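Local structure of acetyltransferase (Elizabethkingia anophelis, 6AO7) at residues 123-137 with 150-162. The protein binds acetyl-CoA as a dimeric GNAT-family enzyme and probably transfers its acetyl group to an acceptor substrate. Residues are numbered along the deposited sequence; the frame is centred on the assembly and turned at random.
With ACO (acetyl coenzyme *a), chain B; SO4 (sulfate ion), chain C; SO4 (sulfate ion), chain D.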
# COMPACT_ATOMS: atom_id res chain seq x y z
N GLN A 123 -1.09 -8.40 4.22
CA GLN A 123 -2.55 -8.43 4.26
C GLN A 123 -3.09 -9.82 3.97
O GLN A 123 -4.10 -10.23 4.56
CB GLN A 123 -3.13 -7.42 3.27
CG GLN A 123 -2.82 -6.00 3.67
CD GLN A 123 -3.54 -5.04 2.77
OE1 GLN A 123 -4.74 -4.84 2.91
NE2 GLN A 123 -2.82 -4.47 1.81
N LYS A 124 -2.45 -10.55 3.05
CA LYS A 124 -2.83 -11.93 2.78
C LYS A 124 -2.85 -12.76 4.07
O LYS A 124 -3.69 -13.65 4.23
CB LYS A 124 -1.87 -12.56 1.77
CG LYS A 124 -2.14 -14.02 1.47
CD LYS A 124 -0.93 -14.70 0.82
CE LYS A 124 -1.14 -16.20 0.66
NZ LYS A 124 0.01 -16.84 -0.05
N TYR A 125 -1.94 -12.48 5.00
CA TYR A 125 -1.86 -13.25 6.23
C TYR A 125 -2.58 -12.59 7.41
O TYR A 125 -2.43 -13.03 8.55
CB TYR A 125 -0.40 -13.55 6.57
CG TYR A 125 0.14 -14.67 5.70
CD1 TYR A 125 -0.05 -16.00 6.06
CD2 TYR A 125 0.80 -14.40 4.51
CE1 TYR A 125 0.43 -17.03 5.26
CE2 TYR A 125 1.29 -15.43 3.71
CZ TYR A 125 1.09 -16.75 4.09
OH TYR A 125 1.57 -17.78 3.31
N GLY A 126 -3.38 -11.56 7.15
CA GLY A 126 -4.32 -11.08 8.15
C GLY A 126 -4.03 -9.71 8.71
O GLY A 126 -4.79 -9.24 9.56
N PHE A 127 -2.97 -9.05 8.27
CA PHE A 127 -2.66 -7.72 8.76
C PHE A 127 -3.52 -6.69 8.05
O PHE A 127 -3.72 -6.76 6.84
CB PHE A 127 -1.18 -7.40 8.52
CG PHE A 127 -0.26 -8.13 9.41
CD1 PHE A 127 0.22 -9.41 9.07
CD2 PHE A 127 0.19 -7.54 10.58
CE1 PHE A 127 1.11 -10.07 9.91
CE2 PHE A 127 1.06 -8.21 11.41
CZ PHE A 127 1.53 -9.48 11.08
N ARG A 128 -4.04 -5.73 8.81
CA ARG A 128 -4.80 -4.61 8.25
C ARG A 128 -3.91 -3.38 8.26
O ARG A 128 -3.14 -3.17 9.19
CB ARG A 128 -6.06 -4.34 9.08
CG ARG A 128 -7.04 -5.49 9.15
CD ARG A 128 -8.05 -5.48 8.01
NE ARG A 128 -8.93 -4.31 8.02
CZ ARG A 128 -10.09 -4.24 8.67
NH1 ARG A 128 -10.51 -5.26 9.39
NH2 ARG A 128 -10.82 -3.13 8.62
N ILE A 129 -4.04 -2.53 7.24
CA ILE A 129 -3.29 -1.28 7.26
C ILE A 129 -3.92 -0.35 8.29
O ILE A 129 -5.14 -0.12 8.27
CB ILE A 129 -3.26 -0.65 5.86
CG1 ILE A 129 -2.58 -1.60 4.87
CG2 ILE A 129 -2.57 0.69 5.91
CD1 ILE A 129 -2.54 -1.05 3.47
N THR A 130 -3.11 0.15 9.23
CA THR A 130 -3.73 0.94 10.30
C THR A 130 -3.14 2.33 10.52
O THR A 130 -3.84 3.21 11.03
CB THR A 130 -3.69 0.19 11.64
OG1 THR A 130 -2.34 -0.21 11.95
CG2 THR A 130 -4.62 -1.03 11.59
N ASP A 131 -1.88 2.56 10.16
CA ASP A 131 -1.22 3.81 10.54
C ASP A 131 -0.16 4.19 9.52
O ASP A 131 0.47 3.32 8.91
CB ASP A 131 -0.56 3.70 11.92
CG ASP A 131 -1.56 3.56 13.04
OD1 ASP A 131 -2.10 4.60 13.49
OD2 ASP A 131 -1.81 2.42 13.48
N ILE A 132 0.05 5.50 9.35
CA ILE A 132 1.16 6.03 8.56
C ILE A 132 2.10 6.79 9.50
O ILE A 132 1.65 7.64 10.27
CB ILE A 132 0.67 6.94 7.43
CG1 ILE A 132 -0.50 6.30 6.69
CG2 ILE A 132 1.82 7.24 6.47
CD1 ILE A 132 -0.18 4.92 6.18
N ARG A 133 3.39 6.50 9.41
CA ARG A 133 4.43 7.23 10.12
C ARG A 133 5.17 8.11 9.11
O ARG A 133 6.11 7.67 8.46
CB ARG A 133 5.40 6.28 10.82
CG ARG A 133 4.80 5.44 11.94
CD ARG A 133 5.85 4.55 12.60
NE ARG A 133 5.34 3.85 13.78
CZ ARG A 133 6.05 3.00 14.51
NH1 ARG A 133 7.31 2.75 14.19
NH2 ARG A 133 5.50 2.41 15.56
N LYS A 134 4.75 9.38 9.01
CA LYS A 134 5.30 10.26 7.99
C LYS A 134 6.79 10.52 8.22
O LYS A 134 7.21 10.86 9.33
CB LYS A 134 4.54 11.59 7.97
CG LYS A 134 5.06 12.58 6.93
CD LYS A 134 4.35 13.91 7.02
CE LYS A 134 4.97 14.94 6.10
NZ LYS A 134 4.22 16.23 6.11
N ASN A 135 7.58 10.36 7.16
CA ASN A 135 9.02 10.63 7.19
C ASN A 135 9.78 9.76 8.18
O ASN A 135 10.87 10.13 8.62
CB ASN A 135 9.31 12.12 7.47
CG ASN A 135 9.13 12.99 6.23
OD1 ASN A 135 9.21 12.51 5.10
ND2 ASN A 135 8.89 14.27 6.45
N PHE A 136 9.24 8.59 8.54
CA PHE A 136 9.94 7.69 9.45
C PHE A 136 11.32 7.32 8.91
O PHE A 136 12.32 7.39 9.63
CB PHE A 136 9.12 6.43 9.70
CG PHE A 136 9.85 5.39 10.51
CD1 PHE A 136 9.83 5.44 11.90
CD2 PHE A 136 10.56 4.37 9.89
CE1 PHE A 136 10.51 4.50 12.65
CE2 PHE A 136 11.24 3.43 10.64
CZ PHE A 136 11.21 3.49 12.02
N PHE A 137 11.38 6.89 7.64
CA PHE A 137 12.65 6.46 7.08
C PHE A 137 13.57 7.64 6.83
O PHE A 137 14.79 7.55 7.03
CB PHE A 137 12.42 5.66 5.80
CG PHE A 137 11.79 4.31 6.03
CD1 PHE A 137 12.55 3.25 6.50
CD2 PHE A 137 10.44 4.11 5.80
CE1 PHE A 137 11.98 2.01 6.72
CE2 PHE A 137 9.86 2.86 6.02
CZ PHE A 137 10.64 1.81 6.48
N ILE A 150 10.36 4.61 -6.54
CA ILE A 150 9.63 5.41 -5.55
C ILE A 150 10.55 5.61 -4.36
O ILE A 150 11.17 4.65 -3.89
CB ILE A 150 8.33 4.72 -5.09
CG1 ILE A 150 7.47 4.32 -6.28
CG2 ILE A 150 7.55 5.61 -4.13
CD1 ILE A 150 7.31 5.42 -7.25
N GLU A 151 10.62 6.83 -3.85
CA GLU A 151 11.41 7.07 -2.65
C GLU A 151 10.66 6.53 -1.43
O GLU A 151 9.45 6.75 -1.28
CB GLU A 151 11.71 8.56 -2.49
CG GLU A 151 12.80 8.85 -1.50
CD GLU A 151 13.10 10.34 -1.38
OE1 GLU A 151 12.36 11.15 -1.99
OE2 GLU A 151 14.07 10.68 -0.68
N CYS A 152 11.38 5.83 -0.58
CA CYS A 152 10.80 5.20 0.61
C CYS A 152 11.00 6.15 1.79
O CYS A 152 12.03 6.11 2.47
CB CYS A 152 11.46 3.85 0.84
SG CYS A 152 10.84 2.98 2.27
N THR A 153 10.01 7.00 2.04
CA THR A 153 10.09 8.00 3.10
C THR A 153 9.28 7.65 4.34
O THR A 153 9.68 7.98 5.46
CB THR A 153 9.61 9.36 2.60
OG1 THR A 153 8.31 9.21 2.02
CG2 THR A 153 10.54 9.94 1.56
N ASP A 154 8.11 7.04 4.17
CA ASP A 154 7.16 6.87 5.26
C ASP A 154 7.01 5.40 5.60
O ASP A 154 7.22 4.52 4.76
CB ASP A 154 5.78 7.45 4.88
CG ASP A 154 5.87 8.82 4.23
OD1 ASP A 154 5.14 9.07 3.25
OD2 ASP A 154 6.67 9.67 4.69
N MET A 155 6.67 5.11 6.85
CA MET A 155 6.39 3.75 7.26
C MET A 155 4.89 3.52 7.25
O MET A 155 4.13 4.33 7.80
CB MET A 155 6.95 3.43 8.64
CG MET A 155 6.36 2.17 9.19
SD MET A 155 7.15 1.66 10.71
CE MET A 155 8.67 1.00 10.03
N ILE A 156 4.46 2.43 6.61
CA ILE A 156 3.08 1.96 6.68
C ILE A 156 3.00 0.90 7.75
O ILE A 156 3.70 -0.13 7.68
CB ILE A 156 2.61 1.40 5.33
CG1 ILE A 156 2.82 2.44 4.24
CG2 ILE A 156 1.16 0.95 5.43
CD1 ILE A 156 2.59 1.87 2.86
N LEU A 157 2.17 1.13 8.76
CA LEU A 157 2.05 0.20 9.88
C LEU A 157 0.80 -0.64 9.69
O LEU A 157 -0.28 -0.10 9.43
CB LEU A 157 1.98 0.97 11.20
CG LEU A 157 2.57 0.38 12.48
CD1 LEU A 157 4.09 0.27 12.38
CD2 LEU A 157 2.18 1.18 13.70
N LEU A 158 0.94 -1.96 9.81
CA LEU A 158 -0.18 -2.88 9.71
C LEU A 158 -0.32 -3.65 11.02
O LEU A 158 0.67 -3.93 11.69
CB LEU A 158 -0.00 -3.89 8.56
CG LEU A 158 0.27 -3.34 7.16
CD1 LEU A 158 1.78 -3.19 6.90
CD2 LEU A 158 -0.35 -4.26 6.08
N THR A 159 -1.55 -4.02 11.35
CA THR A 159 -1.88 -4.57 12.65
C THR A 159 -2.79 -5.76 12.47
O THR A 159 -3.75 -5.72 11.70
CB THR A 159 -2.59 -3.56 13.55
OG1 THR A 159 -1.80 -2.38 13.67
CG2 THR A 159 -2.82 -4.16 14.92
N MET A 160 -2.52 -6.81 13.23
CA MET A 160 -3.35 -8.00 13.23
C MET A 160 -3.85 -8.22 14.65
O MET A 160 -3.05 -8.26 15.59
CB MET A 160 -2.58 -9.23 12.76
CG MET A 160 -3.37 -10.50 12.87
SD MET A 160 -2.31 -11.92 12.57
CE MET A 160 -3.38 -13.25 13.11
N GLU A 161 -5.17 -8.36 14.80
CA GLU A 161 -5.73 -8.72 16.10
C GLU A 161 -5.57 -10.22 16.30
O GLU A 161 -6.02 -11.01 15.46
CB GLU A 161 -7.20 -8.29 16.19
N LEU A 162 -4.92 -10.61 17.38
CA LEU A 162 -4.58 -12.02 17.60
C LEU A 162 -5.69 -12.74 18.35
O LEU A 162 -6.51 -12.10 19.01
CB LEU A 162 -3.27 -12.15 18.38
CG LEU A 162 -1.99 -11.64 17.72
CD1 LEU A 162 -0.89 -11.52 18.74
CD2 LEU A 162 -1.57 -12.56 16.58
OXT LEU A 162 -5.77 -13.97 18.30
N1A ACO B . 2.94 -7.40 -5.93
C2A ACO B . 2.56 -8.01 -4.80
N3A ACO B . 2.81 -9.26 -4.39
C4A ACO B . 3.52 -9.93 -5.30
C5A ACO B . 3.97 -9.45 -6.53
C6A ACO B . 3.66 -8.11 -6.83
N6A ACO B . 4.02 -7.49 -7.96
N7A ACO B . 4.62 -10.44 -7.24
C8A ACO B . 4.55 -11.49 -6.44
N9A ACO B . 3.91 -11.24 -5.25
C1B ACO B . 3.62 -12.19 -4.17
C2B ACO B . 3.92 -13.65 -4.45
O2B ACO B . 2.95 -14.25 -5.31
C3B ACO B . 3.80 -14.19 -3.03
O3B ACO B . 2.42 -14.31 -2.63
P3B ACO B . 1.50 -15.63 -2.74
O7A ACO B . 1.29 -15.85 -4.26
O8A ACO B . 2.26 -16.75 -2.00
O9A ACO B . 0.21 -15.33 -2.04
C4B ACO B . 4.32 -13.04 -2.16
O4B ACO B . 4.41 -11.89 -3.04
C5B ACO B . 5.63 -13.33 -1.47
O5B ACO B . 5.37 -14.55 -0.72
P1A ACO B . 6.59 -15.49 -0.10
O1A ACO B . 7.26 -16.35 -1.10
O2A ACO B . 5.94 -16.29 1.02
O3A ACO B . 7.58 -14.36 0.44
P2A ACO B . 9.15 -14.38 0.74
O4A ACO B . 9.49 -15.80 0.95
O5A ACO B . 9.87 -13.77 -0.45
O6A ACO B . 9.39 -13.43 2.00
CBP ACO B . 10.14 -11.17 2.42
CCP ACO B . 8.99 -12.06 1.96
CDP ACO B . 10.46 -11.51 3.88
CEP ACO B . 9.68 -9.70 2.32
CAP ACO B . 11.39 -11.44 1.55
OAP ACO B . 11.10 -11.24 0.18
C9P ACO B . 12.64 -10.67 1.96
O9P ACO B . 13.36 -11.10 2.86
N8P ACO B . 12.87 -9.52 1.35
C7P ACO B . 13.97 -8.64 1.72
C6P ACO B . 13.89 -8.19 3.17
C5P ACO B . 12.61 -7.43 3.46
O5P ACO B . 12.17 -6.60 2.67
N4P ACO B . 12.01 -7.70 4.62
C3P ACO B . 10.81 -7.03 5.08
C2P ACO B . 11.07 -5.59 5.47
S1P ACO B . 9.88 -4.83 6.64
C ACO B . 10.46 -5.54 8.16
O ACO B . 11.36 -6.34 8.21
CH3 ACO B . 9.68 -5.09 9.36
S SO4 C . 8.18 16.64 3.65
O1 SO4 C . 7.51 17.77 3.02
O2 SO4 C . 9.38 16.29 2.89
O3 SO4 C . 7.28 15.49 3.68
O4 SO4 C . 8.55 17.01 5.02
S SO4 D . -13.67 -4.86 12.11
O1 SO4 D . -13.19 -5.59 13.27
O2 SO4 D . -14.28 -5.79 11.16
O3 SO4 D . -12.56 -4.17 11.46
O4 SO4 D . -14.67 -3.88 12.54
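Met155 is wedged between Phe136, Phe137 and Arg133 at the tightly packed end of this antiparallel strand pair. Its SD sits over the Phe136 ring, 4.4 Å from the centroid and 9° off the normal, a Met-aromatic contact. With CG anti to the backbone N (chi1 165°), the chain bends only at chi3 (-76°), which lays Met155 CE above the same face, 3.6 Å from Phe136 CE2. The Phe137 ring is sandwiched: Cys152 SG lies over one face, Phe136 CD2 over the other, and Asp154 O meets its edge in plane. Nearby, Asp154 OD2 takes the Asn135 N-H on its anti side at 2.7 Å, and also pairs with Arg128 of the second subunit.

At mid-strand a classic beta bulge sets Thr130 and Asp131 opposite Leu157, whose carbonyl O accepts from Thr130 N (2.8 Å) and, less straight, from Asp131 N (3.2 Å). Ile129, Ile156 and Leu158 form a buried apolar layer, Ile129 CG1 meeting Leu158 CD2 at 3.7 Å. The looser margin holds exposed Asp131, the hydrogen-bonded Thr130 and Thr159 hydroxyls, and partly exposed Arg133, its guanidinium over Leu157 CD1.

These are the last two strands of the GNAT sheet: 155-161 is inserted between 106-112 and 128-133, antiparallel to both. Leu119 and Tyr122 of helix 116-124 cover Leu158, and outermost strand 128-133 packs Ile129 and Ile132 against Ile132 and Ile129 of the second subunit.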